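Local atomic coordinates of Lin1909 protein (Listeria innocua, PDB entry 3FIJ), a protein that is of unknown function but binds manganese and probably hydrolyses gamma-glutamyl amide bonds such as that of gamma-glutamyl-gamma-aminobutyrate. Residues Ile59-Leu65 against Ala107-Ile111; Glu163-His168 against Trp211-Trp217. All coordinates share one frame; numbering follows the deposited sequence.

Both interactions sit on the large mixed sheet of a class I glutamine amidotransferase-like fold, their centres about 18 Å apart. Interaction 1 joins the parallel neighbours 64-67 and 111-114 where the chain enters them; interaction 2 lays a turn of 163-168 over strand 212-215, the next strand of the same sheet. They meet directly: Ile111 N lies 3.0 Å from Trp211 O, a probable hydrogen bond, and Pro110 packs against the Trp211 ring. Interaction 1 is away from the manganese site. Interaction 2 runs toward it, the side chain of Trp217 coming within about 6 Å of the ion and about 4 Å of the side chain of its ligand Glu201.

Interaction 1: residues Ile59-Leu65 against Ala107-Ile111; sequences ISLVDGL and AGKPI
Lys109 lies stretched across the turn between helix 55-60 and strand 64-67, and its ammonium group closes on two carbonyls of that turn. Lys109 NZ donates hydrogen bonds to Ile59 O at 2.7 Å and Val62 O at 2.8 Å. Its approach to Val62 O is almost collinear with the carbonyl bond (177°), whereas Ile59 O is met 35° out of its carbonyl plane. There the opposite face of the plane is taken by Val62 N, so one oxygen at the helix end serves two donors. A lysine suits the place because the span is long: beyond CG every torsion is close to 180°, and the methylenes run past Ile59 in the opposite direction. Lys109 CD rests 3.8 Å from Ile59 CG2. That methyl also reaches Ala107 CB, small enough to fit beside it.

Pro110 sets CD 3.4 Å from Asp63 O, and its ring also touches helix 227-241. Leu65 N donates a straight hydrogen bond to Pro110 O at 3.0 Å, which begins the parallel pairing. Leu65 and Ile111 then project to the same sheet face, where both touch Ala104 of helix 91-106, completing a beta-alpha-beta unit. Gly108, with positive phi, ends that helix in a Schellman motif and turns the chain toward the strand.

Asp63 OD2 is hydrogen-bonded to Val6 N, on the neighbouring strand. The ammonium contact itself is made to carbonyls, one at the end of helix 55-60, and the nearby Asp63 carboxylate probably adds a favourable field without touching.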
loop_
_atom_site.group_PDB
_atom_site.type_symbol
_atom_site.label_atom_id
_atom_site.label_comp_id
_atom_site.label_asym_id
_atom_site.label_seq_id
_atom_site.Cartn_x
_atom_site.Cartn_y
_atom_site.Cartn_z
ATOM N N ILE A 59 -17.085 -29.400 24.793
ATOM C CA ILE A 59 -18.487 -29.165 25.138
ATOM C C ILE A 59 -18.756 -29.396 26.622
ATOM O O ILE A 59 -19.652 -28.791 27.199
ATOM C CB ILE A 59 -19.436 -30.066 24.285
ATOM C CG1 ILE A 59 -19.565 -29.491 22.875
ATOM C CG2 ILE A 59 -20.823 -30.135 24.898
ATOM C CD1 ILE A 59 -18.298 -29.555 22.084
ATOM N N SER A 60 -17.969 -30.253 27.255
ATOM C CA SER A 60 -18.184 -30.508 28.669
ATOM C C SER A 60 -18.066 -29.244 29.516
ATOM O O SER A 60 -18.790 -29.097 30.498
ATOM C CB SER A 60 -17.213 -31.580 29.197
ATOM O OG SER A 60 -15.875 -31.113 29.251
ATOM N N LEU A 61 -17.185 -28.312 29.160
ATOM C CA LEU A 61 -17.094 -27.126 30.000
ATOM C C LEU A 61 -17.920 -25.914 29.594
ATOM O O LEU A 61 -17.802 -24.856 30.203
ATOM C CB LEU A 61 -15.629 -26.716 30.249
ATOM C CG LEU A 61 -14.585 -26.496 29.161
ATOM C CD1 LEU A 61 -13.869 -27.785 28.854
ATOM C CD2 LEU A 61 -15.257 -25.908 27.946
ATOM N N VAL A 62 -18.775 -26.062 28.590
ATOM C CA VAL A 62 -19.631 -24.948 28.183
ATOM C C VAL A 62 -21.089 -25.371 28.328
ATOM O O VAL A 62 -21.392 -26.565 28.386
ATOM C CB VAL A 62 -19.388 -24.517 26.705
ATOM C CG1 VAL A 62 -17.894 -24.437 26.421
ATOM C CG2 VAL A 62 -20.082 -25.479 25.746
ATOM N N ASP A 63 -21.988 -24.395 28.382
ATOM C CA ASP A 63 -23.414 -24.688 28.503
ATOM C C ASP A 63 -24.132 -24.462 27.182
ATOM O O ASP A 63 -25.284 -24.860 27.022
ATOM C CB ASP A 63 -24.048 -23.817 29.588
ATOM C CG ASP A 63 -23.392 -24.021 30.942
ATOM O OD1 ASP A 63 -23.443 -25.165 31.451
ATOM O OD2 ASP A 63 -22.822 -23.043 31.487
ATOM N N GLY A 64 -23.442 -23.820 26.240
ATOM C CA GLY A 64 -24.022 -23.545 24.936
ATOM C C GLY A 64 -22.925 -23.379 23.903
ATOM O O GLY A 64 -21.807 -22.976 24.244
ATOM N N LEU A 65 -23.241 -23.682 22.644
ATOM C CA LEU A 65 -22.275 -23.593 21.543
ATOM C C LEU A 65 -22.648 -22.566 20.462
ATOM O O LEU A 65 -23.720 -22.643 19.859
ATOM C CB LEU A 65 -22.120 -24.973 20.897
ATOM C CG LEU A 65 -21.305 -25.079 19.605
ATOM C CD1 LEU A 65 -19.842 -24.731 19.879
ATOM C CD2 LEU A 65 -21.438 -26.486 19.048
ATOM N N ALA A 107 -25.068 -33.958 24.048
ATOM C CA ALA A 107 -25.264 -33.416 25.388
ATOM C C ALA A 107 -26.569 -32.635 25.508
ATOM O O ALA A 107 -26.930 -32.182 26.594
ATOM C CB ALA A 107 -24.086 -32.526 25.760
ATOM N N GLY A 108 -27.268 -32.475 24.384
ATOM C CA GLY A 108 -28.529 -31.755 24.380
ATOM C C GLY A 108 -28.412 -30.267 24.668
ATOM O O GLY A 108 -29.408 -29.601 24.953
ATOM N N LYS A 109 -27.195 -29.740 24.593
ATOM C CA LYS A 109 -26.966 -28.325 24.844
ATOM C C LYS A 109 -27.330 -27.518 23.611
ATOM O O LYS A 109 -27.140 -27.971 22.488
ATOM C CB LYS A 109 -25.505 -28.092 25.240
ATOM C CG LYS A 109 -25.142 -28.779 26.542
ATOM C CD LYS A 109 -23.690 -28.574 26.922
ATOM C CE LYS A 109 -23.372 -29.313 28.221
ATOM N NZ LYS A 109 -21.920 -29.310 28.517
ATOM N N PRO A 110 -27.861 -26.303 23.808
ATOM C CA PRO A 110 -28.269 -25.415 22.714
ATOM C C PRO A 110 -27.133 -24.992 21.778
ATOM O O PRO A 110 -25.999 -24.784 22.209
ATOM C CB PRO A 110 -28.893 -24.243 23.450
ATOM C CG PRO A 110 -28.045 -24.156 24.689
ATOM C CD PRO A 110 -27.946 -25.607 25.106
ATOM N N ILE A 111 -27.466 -24.862 20.498
ATOM C CA ILE A 111 -26.518 -24.494 19.449
ATOM C C ILE A 111 -27.059 -23.328 18.622
ATOM O O ILE A 111 -28.186 -23.382 18.141
ATOM C CB ILE A 111 -26.304 -25.675 18.470
ATOM C CG1 ILE A 111 -25.796 -26.895 19.233
ATOM C CG2 ILE A 111 -25.369 -25.258 17.313
ATOM C CD1 ILE A 111 -25.769 -28.176 18.398
#

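Interaction 2: residues Glu163-His168 against Trp211-Trp217; sequences ELAKHH and WYLGVQW
Leu164 reaches down from a short helical turn onto strand 212-215, a central strand of the mixed sheet in this class I glutamine amidotransferase-like fold. Both of its methyls meet the Trp217 indole: Leu164 CD2 lies in the ring plane at the edge, 4.0 Å from Trp217 CH2, and Leu164 CD1 is 4.1 Å from the same atom. Leu164 CD1 also touches Leu213 CD2 and Val215 CG1, each at 4.3 Å, two residues apart on one face of the strand. A branched leucine suits this spot, since one side chain covers the strand and the ring edge together. Its CG stands anti to the backbone N, which carries the methyls down to the sheet.

At one end of the contact Glu163 crosses Trp211 at about a right angle, carboxylate and ring planes 77° apart. Glu163 OE2 sits at the edge of the indole, in its plane, and takes a weak hydrogen bond from Trp211 NE1 at 3.3 Å. The bend at chi2 (79°) folds the carboxylate over to that N-H, and OE1 forms a salt bridge with Lys166. At the other end the His168 and Trp217 rings border each other, neither lying over the other's face, their planes 42° apart, with His168 CD2 3.8 Å from Trp217 CZ2.

Further out, Glu204, on strand 200-205, accepts from the backbone N-H of both Glu163 and Leu164 and so holds the start of the turn. Leu164 O takes bonds from His167 N and His168 N, holding the backbone where it leads to His168. The side chains of His167 and His168 touch helix 227-241, and Trp217 also touches Glu201, a manganese ligand. A water joins the two rings, accepting from Trp217 NE1 at 3.0 Å and lying 2.8 Å from His168 NE2, in the imidazole plane.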
loop_
_atom_site.group_PDB
_atom_site.type_symbol
_atom_site.label_atom_id
_atom_site.label_comp_id
_atom_site.label_asym_id
_atom_site.label_seq_id
_atom_site.Cartn_x
_atom_site.Cartn_y
_atom_site.Cartn_z
ATOM N N GLU A 163 -39.250 -20.568 15.507
ATOM C CA GLU A 163 -38.573 -20.016 16.668
ATOM C C GLU A 163 -38.129 -18.612 16.269
ATOM O O GLU A 163 -38.272 -17.662 17.039
ATOM C CB GLU A 163 -37.350 -20.871 17.002
ATOM C CG GLU A 163 -36.550 -20.439 18.228
ATOM C CD GLU A 163 -37.187 -20.875 19.543
ATOM O OE1 GLU A 163 -37.813 -21.953 19.564
ATOM O OE2 GLU A 163 -37.045 -20.149 20.554
ATOM N N LEU A 164 -37.602 -18.492 15.054
ATOM C CA LEU A 164 -37.123 -17.207 14.546
ATOM C C LEU A 164 -38.204 -16.153 14.682
ATOM O O LEU A 164 -37.934 -15.022 15.110
ATOM C CB LEU A 164 -36.716 -17.322 13.073
ATOM C CG LEU A 164 -36.035 -16.085 12.482
ATOM C CD1 LEU A 164 -34.750 -15.801 13.258
ATOM C CD2 LEU A 164 -35.727 -16.310 11.007
ATOM N N ALA A 165 -39.431 -16.538 14.333
ATOM C CA ALA A 165 -40.581 -15.640 14.395
ATOM C C ALA A 165 -40.864 -15.111 15.802
ATOM O O ALA A 165 -41.600 -14.142 15.964
ATOM C CB ALA A 165 -41.827 -16.337 13.823
ATOM N N LYS A 166 -40.281 -15.745 16.814
ATOM C CA LYS A 166 -40.467 -15.293 18.193
ATOM C C LYS A 166 -39.601 -14.063 18.430
ATOM O O LYS A 166 -39.767 -13.351 19.422
ATOM C CB LYS A 166 -40.031 -16.367 19.190
ATOM C CG LYS A 166 -40.834 -17.647 19.164
ATOM C CD LYS A 166 -40.329 -18.614 20.228
ATOM C CE LYS A 166 -41.060 -19.950 20.165
ATOM N NZ LYS A 166 -40.529 -20.925 21.164
ATOM N N HIS A 167 -38.670 -13.818 17.514
ATOM C CA HIS A 167 -37.766 -12.693 17.669
ATOM C C HIS A 167 -37.728 -11.726 16.489
ATOM O O HIS A 167 -37.368 -10.565 16.649
ATOM C CB HIS A 167 -36.366 -13.227 17.973
ATOM C CG HIS A 167 -36.331 -14.219 19.097
ATOM N ND1 HIS A 167 -36.346 -15.584 18.890
ATOM C CD2 HIS A 167 -36.295 -14.047 20.438
ATOM C CE1 HIS A 167 -36.320 -16.205 20.053
ATOM N NE2 HIS A 167 -36.289 -15.297 21.012
ATOM N N HIS A 168 -38.103 -12.197 15.306
ATOM C CA HIS A 168 -38.100 -11.346 14.123
ATOM C C HIS A 168 -39.458 -11.301 13.412
ATOM O O HIS A 168 -40.127 -12.322 13.259
ATOM C CB HIS A 168 -37.036 -11.814 13.111
ATOM C CG HIS A 168 -35.618 -11.577 13.538
ATOM N ND1 HIS A 168 -35.266 -10.630 14.475
ATOM C CD2 HIS A 168 -34.458 -12.131 13.112
ATOM C CE1 HIS A 168 -33.950 -10.613 14.609
ATOM N NE2 HIS A 168 -33.435 -11.514 13.792
ATOM N N TRP A 211 -31.786 -27.455 21.235
ATOM C CA TRP A 211 -32.463 -26.265 20.733
ATOM C C TRP A 211 -31.485 -25.784 19.656
ATOM O O TRP A 211 -30.269 -25.834 19.854
ATOM C CB TRP A 211 -32.562 -25.229 21.852
ATOM C CG TRP A 211 -33.149 -23.903 21.452
ATOM C CD1 TRP A 211 -34.448 -23.507 21.596
ATOM C CD2 TRP A 211 -32.445 -22.795 20.883
ATOM N NE1 TRP A 211 -34.596 -22.208 21.161
ATOM C CE2 TRP A 211 -33.385 -21.750 20.728
ATOM C CE3 TRP A 211 -31.117 -22.578 20.515
ATOM C CZ2 TRP A 211 -33.031 -20.510 20.191
ATOM C CZ3 TRP A 211 -30.764 -21.345 19.983
ATOM C CH2 TRP A 211 -31.719 -20.322 19.834
ATOM N N TYR A 212 -31.990 -25.331 18.519
ATOM C CA TYR A 212 -31.090 -24.901 17.465
ATOM C C TYR A 212 -31.652 -23.828 16.557
ATOM O O TYR A 212 -32.793 -23.915 16.094
ATOM C CB TYR A 212 -30.677 -26.101 16.597
ATOM C CG TYR A 212 -29.894 -25.709 15.361
ATOM C CD1 TYR A 212 -28.581 -25.257 15.465
ATOM C CD2 TYR A 212 -30.480 -25.748 14.089
ATOM C CE1 TYR A 212 -27.866 -24.853 14.344
ATOM C CE2 TYR A 212 -29.768 -25.344 12.953
ATOM C CZ TYR A 212 -28.460 -24.896 13.093
ATOM O OH TYR A 212 -27.724 -24.488 12.001
ATOM N N LEU A 213 -30.826 -22.820 16.298
ATOM C CA LEU A 213 -31.186 -21.744 15.395
ATOM C C LEU A 213 -29.976 -21.420 14.525
ATOM O O LEU A 213 -28.890 -21.109 15.036
ATOM C CB LEU A 213 -31.607 -20.485 16.151
ATOM C CG LEU A 213 -31.875 -19.317 15.174
ATOM C CD1 LEU A 213 -32.988 -19.712 14.205
ATOM C CD2 LEU A 213 -32.247 -18.042 15.929
ATOM N N GLY A 214 -30.167 -21.504 13.211
ATOM C CA GLY A 214 -29.096 -21.191 12.283
ATOM C C GLY A 214 -29.554 -20.057 11.381
ATOM O O GLY A 214 -30.624 -20.153 10.774
ATOM N N VAL A 215 -28.776 -18.977 11.314
ATOM C CA VAL A 215 -29.117 -17.841 10.461
ATOM C C VAL A 215 -27.962 -17.576 9.494
ATOM O O VAL A 215 -26.790 -17.640 9.868
ATOM C CB VAL A 215 -29.448 -16.574 11.295
ATOM C CG1 VAL A 215 -30.715 -16.827 12.098
ATOM C CG2 VAL A 215 -28.287 -16.210 12.216
ATOM N N GLN A 216 -28.302 -17.294 8.243
ATOM C CA GLN A 216 -27.292 -17.076 7.212
ATOM C C GLN A 216 -26.568 -15.744 7.332
ATOM O O GLN A 216 -25.419 -15.612 6.893
ATOM C CB GLN A 216 -27.938 -17.201 5.818
ATOM C CG GLN A 216 -26.964 -17.034 4.658
ATOM C CD GLN A 216 -25.975 -18.181 4.549
ATOM O OE1 GLN A 216 -26.318 -19.270 4.079
ATOM N NE2 GLN A 216 -24.741 -17.946 4.991
ATOM N N TRP A 217 -27.237 -14.761 7.932
ATOM C CA TRP A 217 -26.661 -13.428 8.086
ATOM C C TRP A 217 -25.746 -13.305 9.300
ATOM O O TRP A 217 -25.369 -14.316 9.903
ATOM C CB TRP A 217 -27.782 -12.387 8.137
ATOM C CG TRP A 217 -28.672 -12.510 9.324
ATOM C CD1 TRP A 217 -28.507 -11.907 10.535
ATOM C CD2 TRP A 217 -29.877 -13.281 9.418
ATOM N NE1 TRP A 217 -29.534 -12.246 11.375
ATOM C CE2 TRP A 217 -30.391 -13.088 10.718
ATOM C CE3 TRP A 217 -30.574 -14.113 8.528
ATOM C CZ2 TRP A 217 -31.577 -13.698 11.157
ATOM C CZ3 TRP A 217 -31.756 -14.723 8.964
ATOM C CH2 TRP A 217 -32.242 -14.510 10.268
HETATM O O HOH W 1 -30.739 -10.896 13.825
#